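N-acetylneuraminic acid (Sialic acid) synthetase (Leptospira borgpetersenii serovar Hardjo-bovis, PDB 6NCS) probably makes sialic acid or its 9-phosphate as a manganese-binding NeuB-family enzyme with a TIM-barrel fold. Local coordinates at residues L34-D39 with A82-K87; A43-D48 with Y232-T237; A62-E67 with L78-E83; A105-V110 with E122-A127. One frame throughout, in Å; residues are numbered along the deposited sequence.

Contact 1 of 4, residues L34-D39 with A82-K87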
loop_
_atom_site.group_PDB
_atom_site.type_symbol
_atom_site.label_atom_id
_atom_site.label_comp_id
_atom_site.label_asym_id
_atom_site.label_seq_id
_atom_site.Cartn_x
_atom_site.Cartn_y
_atom_site.Cartn_z
ATOM N N LEU A 34 16.258 24.035 0.238
ATOM C CA LEU A 34 17.286 25.012 0.571
ATOM C C LEU A 34 18.651 24.368 0.768
ATOM O O LEU A 34 19.585 25.038 1.216
ATOM C CB LEU A 34 16.884 25.781 1.828
ATOM C CG LEU A 34 15.571 26.555 1.685
ATOM C CD1 LEU A 34 15.354 27.463 2.874
ATOM C CD2 LEU A 34 15.576 27.357 0.401
ATOM N N ASN A 35 18.788 23.082 0.436
ATOM C CA ASN A 35 19.985 22.330 0.810
ATOM C C ASN A 35 21.237 22.815 0.086
ATOM O O ASN A 35 22.351 22.597 0.581
ATOM C CB ASN A 35 19.734 20.834 0.559
ATOM C CG ASN A 35 20.904 19.971 0.960
ATOM O OD1 ASN A 35 21.707 19.572 0.123
ATOM N ND2 ASN A 35 21.008 19.677 2.249
ATOM N N HIS A 36 21.088 23.518 -1.041
ATOM C CA HIS A 36 22.242 24.088 -1.731
ATOM C C HIS A 36 22.844 25.278 -0.988
ATOM O O HIS A 36 23.959 25.698 -1.315
ATOM C CB HIS A 36 21.833 24.525 -3.135
ATOM C CG HIS A 36 20.594 25.361 -3.146
ATOM N ND1 HIS A 36 20.571 26.658 -2.678
ATOM C CD2 HIS A 36 19.322 25.066 -3.504
ATOM C CE1 HIS A 36 19.345 27.141 -2.784
ATOM N NE2 HIS A 36 18.567 26.196 -3.284
ATOM N N GLY A 37 22.127 25.850 -0.024
ATOM C CA GLY A 37 22.690 26.930 0.760
ATOM C C GLY A 37 22.924 28.218 0.010
ATOM O O GLY A 37 23.652 29.088 0.504
ATOM N N GLY A 38 22.323 28.378 -1.165
ATOM C CA GLY A 38 22.570 29.532 -2.004
ATOM C C GLY A 38 23.783 29.413 -2.896
ATOM O O GLY A 38 24.143 30.396 -3.559
ATOM N N ASP A 39 24.443 28.258 -2.904
ATOM C CA ASP A 39 25.588 28.000 -3.772
ATOM C C ASP A 39 25.046 27.607 -5.138
ATOM O O ASP A 39 24.471 26.529 -5.285
ATOM C CB ASP A 39 26.455 26.894 -3.168
ATOM C CG ASP A 39 27.706 26.589 -3.987
ATOM O OD1 ASP A 39 27.746 26.859 -5.208
ATOM O OD2 ASP A 39 28.661 26.048 -3.395
ATOM N N ALA A 82 20.337 31.224 1.271
ATOM C CA ALA A 82 19.848 30.279 0.277
ATOM C C ALA A 82 18.833 30.892 -0.675
ATOM O O ALA A 82 18.277 30.173 -1.507
ATOM C CB ALA A 82 19.237 29.057 0.973
ATOM N N GLU A 83 18.580 32.197 -0.585
ATOM C CA GLU A 83 17.659 32.830 -1.519
ATOM C C GLU A 83 18.251 32.826 -2.921
ATOM O O GLU A 83 19.421 33.172 -3.113
ATOM C CB GLU A 83 17.357 34.263 -1.087
ATOM C CG GLU A 83 16.417 34.375 0.105
ATOM C CD GLU A 83 15.998 35.808 0.395
ATOM O OE1 GLU A 83 16.087 36.652 -0.521
ATOM O OE2 GLU A 83 15.579 36.091 1.540
ATOM N N PHE A 84 17.443 32.432 -3.899
ATOM C CA PHE A 84 17.766 32.596 -5.308
ATOM C C PHE A 84 16.799 33.585 -5.941
ATOM O O PHE A 84 15.653 33.719 -5.507
ATOM C CB PHE A 84 17.685 31.270 -6.067
ATOM C CG PHE A 84 18.898 30.395 -5.902
ATOM C CD1 PHE A 84 20.156 30.951 -5.721
ATOM C CD2 PHE A 84 18.776 29.014 -5.941
ATOM C CE1 PHE A 84 21.269 30.143 -5.568
ATOM C CE2 PHE A 84 19.890 28.206 -5.801
ATOM C CZ PHE A 84 21.134 28.770 -5.610
ATOM N N GLY A 85 17.260 34.261 -6.983
ATOM C CA GLY A 85 16.396 35.171 -7.700
ATOM C C GLY A 85 16.208 34.764 -9.143
ATOM O O GLY A 85 16.681 33.701 -9.556
ATOM N N LYS A 86 15.551 35.625 -9.922
ATOM C CA LYS A 86 15.213 35.290 -11.303
ATOM C C LYS A 86 16.433 34.834 -12.099
ATOM O O LYS A 86 16.360 33.856 -12.850
ATOM C CB LYS A 86 14.552 36.495 -11.974
ATOM C CG LYS A 86 13.962 36.217 -13.352
ATOM C CD LYS A 86 13.294 37.467 -13.913
ATOM C CE LYS A 86 12.662 37.228 -15.279
ATOM N NZ LYS A 86 11.897 38.426 -15.735
ATOM N N LYS A 87 17.565 35.538 -11.956
ATOM C CA LYS A 87 18.748 35.198 -12.746
ATOM C C LYS A 87 19.231 33.783 -12.445
ATOM O O LYS A 87 19.639 33.050 -13.354
ATOM C CB LYS A 87 19.867 36.209 -12.484
#
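His-36 stacks on Phe-84 where the loop after the first strand of the TIM barrel, 27-33, meets the run of chain leading into helix 86-98. CB of His-36 points at the other segment, and chi1 of 50° sets CG between the backbone N and the carbonyl carbon, folding the imidazole back over its own loop. From CG outward every ring atom lies within 4.0 Å of Phe-84 CE2, which sits over one face, toward the rim. The two rings form an offset stack, centroids 4.4 Å apart and planes at 18°. ND1, in the ring plane, accepts the backbone N-H of Gly-38 at 2.9 Å (159°), a bond that fixes the ring's rotation and ties it to the type I' turn from His-36 to Asp-39. The opposite face looks onto CA of Leu-34. Beyond the stack, Gly-38 presses its backbone N to 3.4 Å from Ala-82 CA. Leu-34 CD2 reaches the Ala-82 methyl, and Ala-43 and Met-46 of helix 40-52 adjoin the His-36 side chain, Met-46 at its CB. At the tip of His-36, CE1 has Ala-82 O in the ring plane, 3.5 Å away.

Contact 2 of 4, residues A43-D48 with Y232-T237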
loop_
_atom_site.group_PDB
_atom_site.type_symbol
_atom_site.label_atom_id
_atom_site.label_comp_id
_atom_site.label_asym_id
_atom_site.label_seq_id
_atom_site.Cartn_x
_atom_site.Cartn_y
_atom_site.Cartn_z
ATOM N N ALA A 43 23.737 23.940 -6.633
ATOM C CA ALA A 43 22.395 23.703 -7.154
ATOM C C ALA A 43 22.446 23.106 -8.555
ATOM O O ALA A 43 21.655 22.220 -8.883
ATOM C CB ALA A 43 21.592 25.007 -7.152
ATOM N N LEU A 44 23.371 23.582 -9.398
ATOM C CA LEU A 44 23.524 23.008 -10.731
ATOM C C LEU A 44 23.965 21.551 -10.653
ATOM O O LEU A 44 23.465 20.698 -11.401
ATOM C CB LEU A 44 24.527 23.835 -11.546
ATOM C CG LEU A 44 24.050 25.229 -11.938
ATOM C CD1 LEU A 44 25.207 26.075 -12.478
ATOM C CD2 LEU A 44 22.942 25.144 -12.967
ATOM N N ARG A 45 24.893 21.249 -9.740
ATOM C CA ARG A 45 25.306 19.868 -9.522
ATOM C C ARG A 45 24.140 19.011 -9.052
ATOM O O ARG A 45 24.022 17.841 -9.437
ATOM C CB ARG A 45 26.443 19.818 -8.497
ATOM C CG ARG A 45 26.841 18.417 -8.088
ATOM C CD ARG A 45 27.953 18.435 -7.052
ATOM N NE ARG A 45 28.214 17.098 -6.537
ATOM C CZ ARG A 45 28.867 16.846 -5.411
ATOM N NH1 ARG A 45 29.328 17.852 -4.671
ATOM N NH2 ARG A 45 29.056 15.591 -5.026
ATOM N N MET A 46 23.266 19.576 -8.215
ATOM C CA MET A 46 22.108 18.818 -7.751
ATOM C C MET A 46 21.211 18.437 -8.920
ATOM O O MET A 46 20.688 17.314 -8.975
ATOM C CB MET A 46 21.341 19.630 -6.703
ATOM C CG MET A 46 22.130 19.850 -5.415
ATOM S SD MET A 46 21.232 20.885 -4.224
ATOM C CE MET A 46 20.047 19.694 -3.565
ATOM N N ILE A 47 21.051 19.352 -9.881
ATOM C CA ILE A 47 20.260 19.051 -11.074
ATOM C C ILE A 47 20.892 17.904 -11.852
ATOM O O ILE A 47 20.211 16.947 -12.241
ATOM C CB ILE A 47 20.122 20.295 -11.962
ATOM C CG1 ILE A 47 19.323 21.403 -11.273
ATOM C CG2 ILE A 47 19.473 19.913 -13.288
ATOM C CD1 ILE A 47 19.383 22.736 -12.041
ATOM N N ASP A 48 22.197 18.010 -12.133
ATOM C CA ASP A 48 22.889 16.959 -12.881
ATOM C C ASP A 48 22.671 15.591 -12.253
ATOM O O ASP A 48 22.330 14.621 -12.943
ATOM C CB ASP A 48 24.394 17.241 -12.944
ATOM C CG ASP A 48 24.739 18.516 -13.690
ATOM O OD1 ASP A 48 23.870 19.094 -14.372
ATOM O OD2 ASP A 48 25.910 18.938 -13.583
ATOM N N TYR A 232 16.182 16.184 -0.953
ATOM C CA TYR A 232 17.278 15.691 -1.768
ATOM C C TYR A 232 18.528 16.525 -1.525
ATOM O O TYR A 232 18.458 17.750 -1.377
ATOM C CB TYR A 232 16.841 15.701 -3.244
ATOM C CG TYR A 232 17.957 15.615 -4.249
ATOM C CD1 TYR A 232 18.784 14.498 -4.304
ATOM C CD2 TYR A 232 18.166 16.635 -5.169
ATOM C CE1 TYR A 232 19.811 14.421 -5.228
ATOM C CE2 TYR A 232 19.183 16.555 -6.106
ATOM C CZ TYR A 232 20.002 15.447 -6.127
ATOM O OH TYR A 232 21.017 15.367 -7.052
ATOM N N THR A 233 19.666 15.840 -1.442
ATOM C CA THR A 233 20.971 16.460 -1.259
ATOM C C THR A 233 21.975 15.668 -2.080
ATOM O O THR A 233 21.801 14.465 -2.285
ATOM C CB THR A 233 21.396 16.478 0.222
ATOM O OG1 THR A 233 22.694 17.072 0.353
ATOM C CG2 THR A 233 21.441 15.060 0.801
ATOM N N VAL A 234 23.029 16.334 -2.564
ATOM C CA VAL A 234 24.083 15.545 -3.194
ATOM C C VAL A 234 25.028 14.933 -2.175
ATOM O O VAL A 234 25.777 14.013 -2.525
ATOM C CB VAL A 234 24.912 16.330 -4.226
ATOM C CG1 VAL A 234 24.029 16.764 -5.394
ATOM C CG2 VAL A 234 25.635 17.493 -3.576
ATOM N N ASP A 235 24.992 15.387 -0.919
ATOM C CA ASP A 235 25.945 14.930 0.087
ATOM C C ASP A 235 25.500 15.368 1.478
ATOM O O ASP A 235 25.574 16.555 1.807
ATOM C CB ASP A 235 27.333 15.484 -0.248
ATOM C CG ASP A 235 28.441 14.915 0.633
ATOM O OD1 ASP A 235 28.164 14.122 1.560
ATOM O OD2 ASP A 235 29.605 15.281 0.382
ATOM N N ARG A 236 25.025 14.428 2.302
ATOM C CA ARG A 236 24.620 14.791 3.656
ATOM C C ARG A 236 25.793 15.309 4.481
ATOM O O ARG A 236 25.591 16.106 5.403
ATOM C CB ARG A 236 23.969 13.601 4.371
ATOM C CG ARG A 236 22.500 13.387 4.007
ATOM C CD ARG A 236 21.813 12.404 4.955
ATOM N NE ARG A 236 22.321 11.050 4.781
ATOM C CZ ARG A 236 21.879 10.196 3.860
ATOM N NH1 ARG A 236 20.910 10.549 3.023
ATOM N NH2 ARG A 236 22.408 8.981 3.775
ATOM N N THR A 237 27.022 14.883 4.169
ATOM C CA THR A 237 28.162 15.308 4.977
ATOM C C THR A 237 28.409 16.806 4.898
ATOM O O THR A 237 29.100 17.350 5.765
ATOM C CB THR A 237 29.440 14.565 4.569
ATOM O OG1 THR A 237 29.892 15.036 3.295
ATOM C CG2 THR A 237 29.195 13.070 4.498
HETATM O O HOH W 1 26.996 13.280 -5.123
#
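Met-46 and Tyr-232 run past each other in opposite directions, the thioether chain heading for the Tyr-232 backbone while the phenol reaches back to the helix. Tyr-232 CG lies anti to its own N (chi1 163°), which swings the ring toward helix 40-52, where OH donates to Met-46 O at 2.8 Å. The hydroxyl lies in the carbonyl plane, on a lone pair, with a C=O...O angle of 124°, and it meets a helix carbonyl that comes up at the ring's edge. Met-46 CB packs on Tyr-232 CE2 at 3.8 Å; the bend at chi3 (77°) then brings CE to 3.3 Å from Tyr-232 O. Val-234 crosses both neighbours at a slant and divides its methyls between them. CG1 touches Met-46 CG at 3.6 Å, whereas CG2 stands over the centre of one face of the Arg-45 guanidinium, 3.8 Å from CZ. That group is held from elsewhere by a salt bridge from NE to Glu-49, and a water joins NH2, weakly, to Val-234 O. On the loop side, Thr-233 OG1 and Asp-235 OD1 form an ST turn and an Asx turn, which give the chain its bends. Here the first helix of the TIM-barrel fold packs against the loop that leaves the last strand, 227-231, just after the manganese ligand His-231.

Contact 3 of 4, residues A62-E67 with L78-E83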
loop_
_atom_site.group_PDB
_atom_site.type_symbol
_atom_site.label_atom_id
_atom_site.label_comp_id
_atom_site.label_asym_id
_atom_site.label_seq_id
_atom_site.Cartn_x
_atom_site.Cartn_y
_atom_site.Cartn_z
ATOM N N ALA A 62 11.321 29.531 -3.831
ATOM C CA ALA A 62 11.399 30.934 -4.238
ATOM C C ALA A 62 10.711 31.779 -3.172
ATOM O O ALA A 62 9.477 31.775 -3.066
ATOM C CB ALA A 62 10.749 31.136 -5.609
ATOM N N TYR A 63 11.499 32.509 -2.380
ATOM C CA TYR A 63 10.948 33.128 -1.183
ATOM C C TYR A 63 11.763 34.353 -0.815
ATOM O O TYR A 63 12.905 34.524 -1.256
ATOM C CB TYR A 63 10.946 32.153 0.005
ATOM C CG TYR A 63 12.351 31.750 0.374
ATOM C CD1 TYR A 63 13.032 30.792 -0.365
ATOM C CD2 TYR A 63 13.017 32.359 1.432
ATOM C CE1 TYR A 63 14.342 30.452 -0.058
ATOM C CE2 TYR A 63 14.319 32.022 1.747
ATOM C CZ TYR A 63 14.972 31.063 1.001
ATOM O OH TYR A 63 16.270 30.729 1.310
ATOM N N ASN A 64 11.154 35.199 0.006
ATOM C CA ASN A 64 11.851 36.244 0.744
ATOM C C ASN A 64 11.887 35.836 2.212
ATOM O O ASN A 64 10.843 35.527 2.799
ATOM C CB ASN A 64 11.151 37.594 0.568
ATOM C CG ASN A 64 11.708 38.666 1.489
ATOM O OD1 ASN A 64 11.150 38.941 2.549
ATOM N ND2 ASN A 64 12.817 39.280 1.079
ATOM N N SER A 65 13.090 35.814 2.795
ATOM C CA SER A 65 13.266 35.286 4.148
ATOM C C SER A 65 12.392 36.017 5.161
ATOM O O SER A 65 11.716 35.384 5.984
ATOM C CB SER A 65 14.738 35.381 4.556
ATOM O OG SER A 65 15.560 34.638 3.669
ATOM N N GLU A 66 12.414 37.355 5.133
ATOM C CA GLU A 66 11.648 38.135 6.100
ATOM C C GLU A 66 10.145 37.925 5.930
ATOM O O GLU A 66 9.402 37.852 6.916
ATOM C CB GLU A 66 11.999 39.617 5.971
ATOM C CG GLU A 66 13.380 39.977 6.498
ATOM C CD GLU A 66 14.483 39.805 5.469
ATOM O OE1 GLU A 66 14.212 39.297 4.358
ATOM O OE2 GLU A 66 15.631 40.197 5.774
ATOM N N GLU A 67 9.675 37.845 4.685
ATOM C CA GLU A 67 8.264 37.562 4.453
ATOM C C GLU A 67 7.901 36.190 5.006
ATOM O O GLU A 67 6.831 36.002 5.602
ATOM C CB GLU A 67 7.973 37.642 2.953
ATOM C CG GLU A 67 6.511 37.750 2.577
ATOM C CD GLU A 67 5.786 36.419 2.582
ATOM O OE1 GLU A 67 6.449 35.355 2.515
ATOM O OE2 GLU A 67 4.535 36.442 2.653
ATOM N N LEU A 78 19.131 32.052 8.962
ATOM C CA LEU A 78 19.483 30.731 8.452
ATOM C C LEU A 78 19.169 30.597 6.967
ATOM O O LEU A 78 19.963 30.030 6.206
ATOM C CB LEU A 78 18.750 29.649 9.246
ATOM C CG LEU A 78 18.984 28.221 8.741
ATOM C CD1 LEU A 78 20.326 27.685 9.228
ATOM C CD2 LEU A 78 17.842 27.294 9.130
ATOM N N VAL A 79 18.013 31.099 6.530
ATOM C CA VAL A 79 17.586 30.892 5.148
ATOM C C VAL A 79 17.956 32.048 4.229
ATOM O O VAL A 79 17.833 31.907 3.002
ATOM C CB VAL A 79 16.065 30.630 5.054
ATOM C CG1 VAL A 79 15.670 29.415 5.890
ATOM C CG2 VAL A 79 15.277 31.868 5.454
ATOM N N LYS A 80 18.385 33.185 4.773
ATOM C CA LYS A 80 18.796 34.303 3.926
ATOM C C LYS A 80 19.840 33.921 2.879
ATOM O O LYS A 80 19.674 34.311 1.712
ATOM C CB LYS A 80 19.301 35.455 4.804
ATOM C CG LYS A 80 19.352 36.778 4.072
ATOM C CD LYS A 80 18.016 37.009 3.398
ATOM C CE LYS A 80 17.768 38.455 3.065
ATOM N NZ LYS A 80 16.356 38.653 2.634
ATOM N N PRO A 81 20.910 33.178 3.203
ATOM C CA PRO A 81 21.914 32.869 2.171
ATOM C C PRO A 81 21.400 31.989 1.052
ATOM O O PRO A 81 21.996 32.000 -0.028
ATOM C CB PRO A 81 23.025 32.155 2.956
ATOM C CG PRO A 81 22.858 32.616 4.342
ATOM C CD PRO A 81 21.385 32.775 4.539
ATOM N N ALA A 82 20.337 31.224 1.271
ATOM C CA ALA A 82 19.848 30.279 0.277
ATOM C C ALA A 82 18.833 30.892 -0.675
ATOM O O ALA A 82 18.277 30.173 -1.507
ATOM C CB ALA A 82 19.237 29.057 0.973
ATOM N N GLU A 83 18.580 32.197 -0.585
ATOM C CA GLU A 83 17.659 32.830 -1.519
ATOM C C GLU A 83 18.251 32.826 -2.921
ATOM O O GLU A 83 19.421 33.172 -3.113
ATOM C CB GLU A 83 17.357 34.263 -1.087
ATOM C CG GLU A 83 16.417 34.375 0.105
ATOM C CD GLU A 83 15.998 35.808 0.395
ATOM O OE1 GLU A 83 16.087 36.652 -0.521
ATOM O OE2 GLU A 83 15.579 36.091 1.540
HETATM O O HOH W 2 14.177 38.374 -1.200
#
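The Tyr-63 ring has Val-79 O at its edge, close to the ring plane, and Glu-83 CG standing obliquely to it, 3.6 Å from CE2; Arg-68 makes a cation-pi contact with the ring. The Tyr-63 hydroxyl donates to Val-79 O at 2.6 Å, tilted 22° from the carbonyl plane; the same oxygen also accepts from Ala-82 N, so two donors grip this carbonyl. With chi1 at 63°, CG sits between the backbone N and the carbonyl carbon, and the ring is thrown across toward 78-83. The second flat group, the Glu-83 carboxylate, is turned 73° from the phenol. Its OE2 gathers three donors. Ser-65 OG takes the anti lone pair at 2.6 Å, Ser-65 N comes from above the plane at 2.8 Å, and Lys-80 NZ arrives on the syn side, out of the plane, at 2.9 Å. OE1 reaches Asn-64 ND2 through a water. Lys-80 crosses Glu-66 at about a right angle, and its NZ meets the syn lone pair of Glu-66 OE1 at 2.8 Å. The lysine thus lies between two carboxylates whose oxygens OE1 of Glu-66 and OE2 of Glu-83 are 4.5 Å apart, and its charge probably offsets their repulsion. Asn-64 OD1 accepts from Glu-67 N, and Glu-67 itself forms salt bridges with Arg-288 and Lys-290 of the second subunit. The Glu-66, Lys-80, Glu-83 salt-bridge network, with the Ser-65 bonds, ties the N-capped start of helix 65-69 to the turn that follows helix 73-79, in the excursion after TIM-barrel strand 57-62.

Contact 4 of 4, residues A105-V110 with E122-A127. With CIT (citric acid), chain D.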
loop_
_atom_site.group_PDB
_atom_site.type_symbol
_atom_site.label_atom_id
_atom_site.label_comp_id
_atom_site.label_asym_id
_atom_site.label_seq_id
_atom_site.Cartn_x
_atom_site.Cartn_y
_atom_site.Cartn_z
ATOM N N ALA A 105 9.423 25.166 -8.847
ATOM C CA ALA A 105 9.764 25.703 -7.542
ATOM C C ALA A 105 8.501 25.994 -6.750
ATOM O O ALA A 105 7.393 26.048 -7.292
ATOM C CB ALA A 105 10.612 26.979 -7.656
ATOM N N THR A 106 8.698 26.172 -5.453
ATOM C CA THR A 106 7.637 26.562 -4.541
ATOM C C THR A 106 7.729 28.056 -4.319
ATOM O O THR A 106 8.687 28.502 -3.681
ATOM C CB THR A 106 7.796 25.830 -3.215
ATOM O OG1 THR A 106 7.735 24.423 -3.451
ATOM C CG2 THR A 106 6.710 26.238 -2.235
ATOM N N PRO A 107 6.782 28.866 -4.798
ATOM C CA PRO A 107 6.759 30.274 -4.390
ATOM C C PRO A 107 6.147 30.412 -3.006
ATOM O O PRO A 107 5.212 29.698 -2.640
ATOM C CB PRO A 107 5.871 30.935 -5.448
ATOM C CG PRO A 107 4.872 29.865 -5.767
ATOM C CD PRO A 107 5.678 28.551 -5.721
ATOM N N PHE A 108 6.674 31.350 -2.231
ATOM C CA PHE A 108 6.145 31.608 -0.903
ATOM C C PHE A 108 5.413 32.934 -0.824
ATOM O O PHE A 108 4.882 33.269 0.235
ATOM C CB PHE A 108 7.268 31.549 0.141
ATOM C CG PHE A 108 7.713 30.144 0.462
ATOM C CD1 PHE A 108 8.493 29.428 -0.427
ATOM C CD2 PHE A 108 7.325 29.535 1.648
ATOM C CE1 PHE A 108 8.891 28.123 -0.137
ATOM C CE2 PHE A 108 7.724 28.228 1.942
ATOM C CZ PHE A 108 8.500 27.529 1.048
ATOM N N ASP A 109 5.368 33.689 -1.919
ATOM C CA ASP A 109 4.576 34.906 -1.984
ATOM C C ASP A 109 4.225 35.159 -3.440
ATOM O O ASP A 109 4.697 34.466 -4.342
ATOM C CB ASP A 109 5.309 36.102 -1.352
ATOM C CG ASP A 109 6.677 36.386 -1.980
ATOM O OD1 ASP A 109 6.911 36.081 -3.166
ATOM O OD2 ASP A 109 7.528 36.955 -1.267
ATOM N N VAL A 110 3.395 36.171 -3.664
ATOM C CA VAL A 110 2.878 36.449 -5.002
ATOM C C VAL A 110 3.976 36.997 -5.915
ATOM O O VAL A 110 4.026 36.609 -7.092
ATOM C CB VAL A 110 1.666 37.394 -4.927
ATOM C CG1 VAL A 110 1.309 37.931 -6.301
ATOM C CG2 VAL A 110 0.476 36.650 -4.317
ATOM N N GLU A 122 5.863 25.516 -15.686
ATOM C CA GLU A 122 4.540 24.991 -15.999
ATOM C C GLU A 122 3.836 24.388 -14.797
ATOM O O GLU A 122 2.637 24.102 -14.890
ATOM C CB GLU A 122 4.626 23.936 -17.117
ATOM C CG GLU A 122 5.008 24.508 -18.492
ATOM C CD GLU A 122 3.997 25.518 -19.039
ATOM O OE1 GLU A 122 2.808 25.478 -18.644
ATOM O OE2 GLU A 122 4.396 26.359 -19.879
ATOM N N ILE A 123 4.547 24.186 -13.688
ATOM C CA ILE A 123 4.008 23.618 -12.455
ATOM C C ILE A 123 4.412 24.508 -11.292
ATOM O O ILE A 123 5.560 24.962 -11.220
ATOM C CB ILE A 123 4.528 22.187 -12.191
ATOM C CG1 ILE A 123 4.242 21.257 -13.354
ATOM C CG2 ILE A 123 3.888 21.607 -10.927
ATOM C CD1 ILE A 123 4.647 19.821 -13.047
ATOM N N LEU A 124 3.486 24.718 -10.357
ATOM C CA LEU A 124 3.768 25.384 -9.093
ATOM C C LEU A 124 3.546 24.408 -7.943
ATOM O O LEU A 124 2.556 23.669 -7.926
ATOM C CB LEU A 124 2.864 26.609 -8.890
ATOM C CG LEU A 124 2.903 27.740 -9.913
ATOM C CD1 LEU A 124 1.740 28.682 -9.659
ATOM C CD2 LEU A 124 4.224 28.487 -9.807
ATOM N N LYS A 125 4.454 24.411 -6.973
ATOM C CA LYS A 125 4.225 23.717 -5.714
ATOM C C LYS A 125 3.825 24.738 -4.659
ATOM O O LYS A 125 4.421 25.811 -4.584
ATOM C CB LYS A 125 5.491 22.980 -5.258
ATOM C CG LYS A 125 5.406 22.391 -3.863
ATOM C CD LYS A 125 4.513 21.183 -3.832
ATOM C CE LYS A 125 4.193 20.782 -2.395
ATOM N NZ LYS A 125 5.408 20.370 -1.636
ATOM N N ILE A 126 2.824 24.406 -3.840
ATOM C CA ILE A 126 2.450 25.235 -2.698
ATOM C C ILE A 126 2.725 24.432 -1.437
ATOM O O ILE A 126 2.217 23.310 -1.284
ATOM C CB ILE A 126 0.983 25.682 -2.750
ATOM C CG1 ILE A 126 0.712 26.504 -4.010
ATOM C CG2 ILE A 126 0.640 26.497 -1.504
ATOM C CD1 ILE A 126 1.468 27.809 -4.070
ATOM N N ALA A 127 3.517 25.016 -0.536
ATOM C CA ALA A 127 3.987 24.343 0.664
ATOM C C ALA A 127 2.845 24.086 1.641
ATOM O O ALA A 127 1.823 24.770 1.627
ATOM C CB ALA A 127 5.067 25.186 1.343
HETATM C C1 CIT D . 7.806 22.868 -0.455
HETATM O O1 CIT D . 8.300 23.309 -1.503
HETATM O O2 CIT D . 6.888 22.028 -0.542
HETATM C C2 CIT D . 8.337 23.365 0.868
HETATM C C3 CIT D . 8.644 22.262 1.887
HETATM O O7 CIT D . 9.587 21.296 1.338
HETATM C C4 CIT D . 9.249 22.967 3.091
HETATM C C5 CIT D . 9.805 22.016 4.126
HETATM O O3 CIT D . 10.468 22.499 5.069
HETATM O O4 CIT D . 9.616 20.773 4.077
HETATM C C6 CIT D . 7.363 21.579 2.358
HETATM O O5 CIT D . 6.333 22.250 2.587
HETATM O O6 CIT D . 7.327 20.334 2.529
HETATM O O HOH W 3 7.288 26.524 -10.064
HETATM O O HOH W 4 3.991 27.893 -0.682
#
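Thr-106 and Lys-125 lie side by side and point the same way, both ending on one carboxylate of a bound citrate, probably from the crystallisation liquor; Thr-106 OG1 lies 3.1 Å from Lys-125 CG. Polar contacts come first. Thr-106 OG1 bonds to citrate O1 and Lys-125 NZ to citrate O2, both implausibly short, so their exact lengths are doubtful. Bends at chi2 and chi4 turn the lysine chain toward the ligand, and NZ has a second partner in Glu-229; Lys-59 and Tyr-182 also bind the citrate. Between the backbones, Lys-125 N reaches Ala-105 O in a weak bond of 3.4 Å, nearly straight at 176°. Two waters bridge the backbones: one joins Ala-105 N to Ile-123 O, another Pro-107 O to Ala-127 N. Lys-125 O, buried and without a hydrogen-bond partner, receives a CA-H...O contact from Thr-106 CA at 3.3 Å. Apolar contacts flank these. Pro-107 CG touches Leu-124 CD2 and Ile-126 CD1, each at 4.3 Å, while Phe-108 CE2 lies 4.1 Å from the Ala-127 methyl, which also borders the citrate. The strands 105-107 and 123-126 diverge by 58°, so direct pairing is sparse. This is the seam between the third and fourth strands of the TIM barrel, at the anion-filled pocket near the manganese ion, which lies about 6 Å from the Lys-125 side chain.

Overall arrangement
All four contacts belong to one TIM barrel. Contacts 1 and 3 are nearest, their centres about 8 Å apart; they share Ala-82 and Glu-83, and Leu-34 packs on Tyr-63 and Val-79 between them. Contact 2, about 12 Å from contact 1 between centres, is joined to it by a probable hydrogen bond between Asn-35 OD1 and Thr-233 OG1. Contact 4, its centre about 14 Å from that of contact 3 and 21 Å from that of contact 2, is linked to contact 3 through backbone pairing of Ala-62 with Thr-106 and Phe-108. Along the chain, the segments of contacts 1 and 2 alternate; contacts 1 and 3 close before contact 4 opens. Together they connect loops, helices and strands around the manganese-binding pocket.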